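Local coordinates for protein SusD homolog (Bacteroides thetaiotaomicron VPI-5482, PDB 3IV0) that probably binds glycans at the bacterial outer membrane, like other SusD proteins, though its exact ligand is not established, at residues E117-R120 against S121-A125; S303-Y306 against L307-L310. One frame throughout, in Å; residues are numbered along the deposited sequence.

Contact 1: E117-R120 against S121-A125; sequences ELKR and SRFKA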
loop_
_atom_site.group_PDB
_atom_site.type_symbol
_atom_site.label_atom_id
_atom_site.label_comp_id
_atom_site.label_asym_id
_atom_site.label_seq_id
_atom_site.Cartn_x
_atom_site.Cartn_y
_atom_site.Cartn_z
ATOM N N GLU A 117 24.289 17.379 11.929
ATOM C CA GLU A 117 24.020 16.113 12.584
ATOM C C GLU A 117 22.536 15.778 12.658
ATOM O O GLU A 117 22.192 14.590 12.713
ATOM C CB GLU A 117 24.652 16.073 13.976
ATOM C CG GLU A 117 26.174 16.094 13.943
ATOM C CD GLU A 117 26.793 14.838 13.320
ATOM O OE1 GLU A 117 26.069 13.870 13.014
ATOM O OE2 GLU A 117 28.028 14.822 13.139
ATOM N N LEU A 118 21.661 16.785 12.679
ATOM C CA LEU A 118 20.231 16.518 12.640
ATOM C C LEU A 118 19.903 15.913 11.287
ATOM O O LEU A 118 19.159 14.902 11.227
ATOM C CB LEU A 118 19.414 17.788 12.873
ATOM C CG LEU A 118 17.889 17.622 12.822
ATOM C CD1 LEU A 118 17.400 16.621 13.853
ATOM C CD2 LEU A 118 17.214 18.993 12.993
ATOM N N LYS A 119 20.442 16.473 10.212
ATOM C CA LYS A 119 20.197 15.914 8.895
ATOM C C LYS A 119 20.794 14.520 8.770
ATOM O O LYS A 119 20.196 13.642 8.164
ATOM C CB LYS A 119 20.717 16.831 7.783
ATOM C CG LYS A 119 19.924 18.141 7.634
ATOM C CD LYS A 119 18.430 17.917 7.446
ATOM C CE LYS A 119 17.760 19.170 6.892
ATOM N NZ LYS A 119 18.171 19.445 5.484
ATOM N N ARG A 120 21.979 14.290 9.325
ATOM C CA ARG A 120 22.571 12.955 9.281
ATOM C C ARG A 120 21.661 11.936 9.955
ATOM O O ARG A 120 21.395 10.853 9.388
ATOM C CB ARG A 120 23.982 12.946 9.923
ATOM C CG ARG A 120 24.591 11.578 9.952
ATOM C CD ARG A 120 26.076 11.469 9.761
ATOM N NE ARG A 120 26.864 12.538 10.374
ATOM C CZ ARG A 120 28.017 12.938 9.869
ATOM N NH1 ARG A 120 28.482 12.385 8.762
ATOM N NH2 ARG A 120 28.680 13.930 10.439
ATOM N N SER A 121 21.132 12.277 11.120
ATOM C CA SER A 121 20.218 11.405 11.842
ATOM C C SER A 121 18.925 11.209 11.061
ATOM O O SER A 121 18.391 10.088 11.018
ATOM C CB SER A 121 19.869 11.956 13.210
ATOM O OG SER A 121 21.042 12.013 14.023
ATOM N N ARG A 122 18.411 12.257 10.446
ATOM C CA ARG A 122 17.184 12.150 9.667
ATOM C C ARG A 122 17.378 11.232 8.476
ATOM O O ARG A 122 16.515 10.381 8.211
ATOM C CB ARG A 122 16.754 13.532 9.202
ATOM C CG ARG A 122 15.486 13.510 8.348
ATOM C CD ARG A 122 14.958 14.879 8.048
ATOM N NE ARG A 122 14.636 15.533 9.289
ATOM C CZ ARG A 122 14.339 16.807 9.434
ATOM N NH1 ARG A 122 14.301 17.603 8.375
ATOM N NH2 ARG A 122 14.090 17.281 10.651
ATOM N N PHE A 123 18.467 11.345 7.740
ATOM C CA PHE A 123 18.668 10.545 6.547
ATOM C C PHE A 123 18.816 9.080 6.932
ATOM O O PHE A 123 18.367 8.181 6.211
ATOM C CB PHE A 123 19.864 11.057 5.729
ATOM C CG PHE A 123 19.706 12.474 5.186
ATOM C CD1 PHE A 123 18.510 13.149 5.215
ATOM C CD2 PHE A 123 20.805 13.096 4.591
ATOM C CE1 PHE A 123 18.413 14.443 4.701
ATOM C CE2 PHE A 123 20.709 14.391 4.080
ATOM C CZ PHE A 123 19.540 15.056 4.132
ATOM N N LYS A 124 19.457 8.820 8.063
ATOM C CA LYS A 124 19.560 7.461 8.551
ATOM C C LYS A 124 18.157 6.954 8.847
ATOM O O LYS A 124 17.823 5.811 8.487
ATOM C CB LYS A 124 20.412 7.379 9.814
ATOM C CG LYS A 124 21.912 7.562 9.586
ATOM C CD LYS A 124 22.643 7.502 10.952
ATOM C CE LYS A 124 24.120 7.709 10.845
ATOM N NZ LYS A 124 24.654 7.910 12.247
ATOM N N ALA A 125 17.347 7.732 9.561
ATOM C CA ALA A 125 15.972 7.314 9.902
ATOM C C ALA A 125 15.152 7.043 8.652
ATOM O O ALA A 125 14.415 6.026 8.586
ATOM C CB ALA A 125 15.299 8.357 10.737
HETATM O O HOH W 1 23.843 12.620 13.839
#
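S121, R122, F123 and K124 each give their backbone N-H to the carbonyl four residues earlier, on E117, L118, K119 and R120; this i to i+4 pairing is that of an alpha-helix, and N-H...O angles of 155 to 162° show fairly straight bonds in the first turns of helix 117-142. On one flank E117 and R120 form a two-pronged salt bridge: R120 NE reaches E117 OE1 at 3.1 Å and R120 NH2 reaches E117 OE2 at 2.9 Å. The carboxylate lies at the edge of the guanidinium, close to its plane, yet its oxygens are approached from above the carboxylate plane, so the two groups are turned against each other. A water extends this pairing to the next turn, donating to E117 OE1 and E117 O and accepting from S121 OG at 2.9 Å. K124 runs alongside R120, its CE 4.0 Å from R120 CG, but its ammonium pairs with D110. K119 CE likewise lies beside R122 NH1 at 4.1 Å; the K119 ammonium forms a salt bridge with E19, and R122 is bound by the carbonyls of E184 and V185. With CG anti to its own carbonyl carbon (chi1 -63°), the F123 ring swings back over the preceding turn, where K119 O sits 3.2 Å above one face, offset toward the rim; the side chain also touches helix 19-39. E117 probably offsets the charge of R120, and its two bonds, with those from R120 NH1 to the carbonyls of I109 and V112, fix the rotation of the guanidinium.

Contact 2: S303-Y306 against L307-L310; sequences SGDY and LMTL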
loop_
_atom_site.group_PDB
_atom_site.type_symbol
_atom_site.label_atom_id
_atom_site.label_comp_id
_atom_site.label_asym_id
_atom_site.label_seq_id
_atom_site.Cartn_x
_atom_site.Cartn_y
_atom_site.Cartn_z
ATOM N N SER A 303 -17.812 -5.753 -10.222
ATOM C CA SER A 303 -19.168 -6.305 -10.134
ATOM C C SER A 303 -20.139 -5.332 -9.486
ATOM O O SER A 303 -19.902 -4.811 -8.411
ATOM C CB SER A 303 -19.102 -7.594 -9.315
ATOM O OG SER A 303 -20.343 -7.984 -8.795
ATOM N N GLY A 304 -21.302 -5.163 -10.106
ATOM C CA GLY A 304 -22.359 -4.372 -9.505
ATOM C C GLY A 304 -22.917 -4.999 -8.256
ATOM O O GLY A 304 -23.266 -4.279 -7.336
ATOM N N ASP A 305 -22.952 -6.323 -8.190
ATOM C CA ASP A 305 -23.389 -7.011 -6.987
ATOM C C ASP A 305 -22.420 -6.726 -5.850
ATOM O O ASP A 305 -22.846 -6.457 -4.730
ATOM C CB ASP A 305 -23.503 -8.511 -7.216
ATOM C CG ASP A 305 -24.602 -8.882 -8.215
ATOM O OD1 ASP A 305 -25.737 -8.383 -8.095
ATOM O OD2 ASP A 305 -24.309 -9.681 -9.134
ATOM N N TYR A 306 -21.118 -6.793 -6.123
ATOM C CA TYR A 306 -20.141 -6.447 -5.107
ATOM C C TYR A 306 -20.355 -5.029 -4.577
ATOM O O TYR A 306 -20.352 -4.803 -3.370
ATOM C CB TYR A 306 -18.733 -6.565 -5.658
ATOM C CG TYR A 306 -17.678 -6.213 -4.632
ATOM C CD1 TYR A 306 -17.566 -6.962 -3.461
ATOM C CD2 TYR A 306 -16.835 -5.151 -4.819
ATOM C CE1 TYR A 306 -16.611 -6.673 -2.502
ATOM C CE2 TYR A 306 -15.835 -4.853 -3.851
ATOM C CZ TYR A 306 -15.768 -5.630 -2.697
ATOM O OH TYR A 306 -14.810 -5.360 -1.739
ATOM N N LEU A 307 -20.552 -4.062 -5.471
ATOM C CA LEU A 307 -20.676 -2.681 -5.049
ATOM C C LEU A 307 -22.017 -2.440 -4.339
ATOM O O LEU A 307 -22.104 -1.585 -3.472
ATOM C CB LEU A 307 -20.404 -1.737 -6.230
ATOM C CG LEU A 307 -18.981 -1.813 -6.817
ATOM C CD1 LEU A 307 -18.860 -0.851 -7.991
ATOM C CD2 LEU A 307 -17.878 -1.540 -5.759
HETATM N N MSE A 308 -23.057 -3.195 -4.692
HETATM C CA MSE A 308 -24.310 -3.115 -3.939
HETATM C C MSE A 308 -24.108 -3.656 -2.516
HETATM O O MSE A 308 -24.811 -3.240 -1.594
HETATM C CB MSE A 308 -25.425 -3.882 -4.650
HETATM C CG MSE A 308 -26.081 -3.098 -5.780
HETATM SE SE MSE A 308 -27.592 -4.046 -6.570
HETATM C CE MSE A 308 -26.655 -5.297 -7.574
ATOM N N THR A 309 -23.198 -4.612 -2.333
ATOM C CA THR A 309 -22.858 -5.097 -0.978
ATOM C C THR A 309 -22.001 -4.093 -0.220
ATOM O O THR A 309 -22.249 -3.765 0.947
ATOM C CB THR A 309 -22.061 -6.393 -1.069
ATOM O OG1 THR A 309 -22.914 -7.425 -1.592
ATOM C CG2 THR A 309 -21.463 -6.804 0.319
ATOM N N LEU A 310 -21.002 -3.586 -0.913
ATOM C CA LEU A 310 -20.066 -2.670 -0.330
ATOM C C LEU A 310 -20.657 -1.306 0.019
ATOM O O LEU A 310 -20.389 -0.750 1.090
ATOM C CB LEU A 310 -18.889 -2.522 -1.303
ATOM C CG LEU A 310 -17.660 -1.791 -0.790
ATOM C CD1 LEU A 310 -17.141 -2.522 0.445
ATOM C CD2 LEU A 310 -16.584 -1.704 -1.896
HETATM O O HOH W 2 -25.297 -7.546 -3.723
#
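An N-capped first turn opens the short helix 304-310, in which Y306 packs against both L307 and L310. S303 is the N-cap: its OG accepts from Y306 N at 3.0 Å with an N-H...O angle of 170°, closing a turn whose amide would otherwise lack an i-4 carbonyl within the helix. Regular i to i+4 bonds follow from S303 O, G304 O, D305 O and Y306 O, the last to L310 N at 2.8 Å and in the carbonyl plane; T309 N adds a weak second bond to Y306 O. CG of Y306 stands anti to the backbone N (chi1 180°), which sends the ring outward and slanting toward the later turn. There its CE2 meets L310 CD2 at 3.8 Å, the two side chains crossing at a slant, while nearer the backbone its CD2 touches L307 CD2 at 3.9 Å. Were Y306 replaced by an alanine, the CD2 methyls of both leucines would probably lose their aromatic neighbour and a gap would open beside P54, which the side chain also touches. On another flank the selenomethionine at M308 runs beside D305, but it has two conformers, and the approach of its CE to D305 OD1 is doubtful. A water donates to D305 O at 2.9 Å and lies 3.2 Å from T309 OG1. The L310 side chain also touches W417 and C420 of helix 408-422, and its carbonyl accepts from R421. The serine N-cap is typical of alpha-helix N termini, and with Y306, L307 and L310 buried but D305 and T309 exposed, the helix is amphipathic.

How the contacts relate
From the N terminus, the chain passes through helices 19-39 and 93-108 before contact 1 forms the opening turns of helix 117-142, within the SusD-like N-terminal region. Contact 2 comes much later, directly after strand 300-302. Each contact joins adjoining residues, so neither closes a long loop, and the two stand in series without nesting or crossing. The centres of contact 1 and contact 2 are about 47 Å apart, on opposite sides of the chain's centre. The nearest atoms of contact 1 and contact 2 are about 33 Å apart, which excludes direct contact. Contact 1 ties its helix start to helix 19-39 and the 109-112 loop; contact 2 ties helix 304-310 to helix 408-422 and the loop at P54.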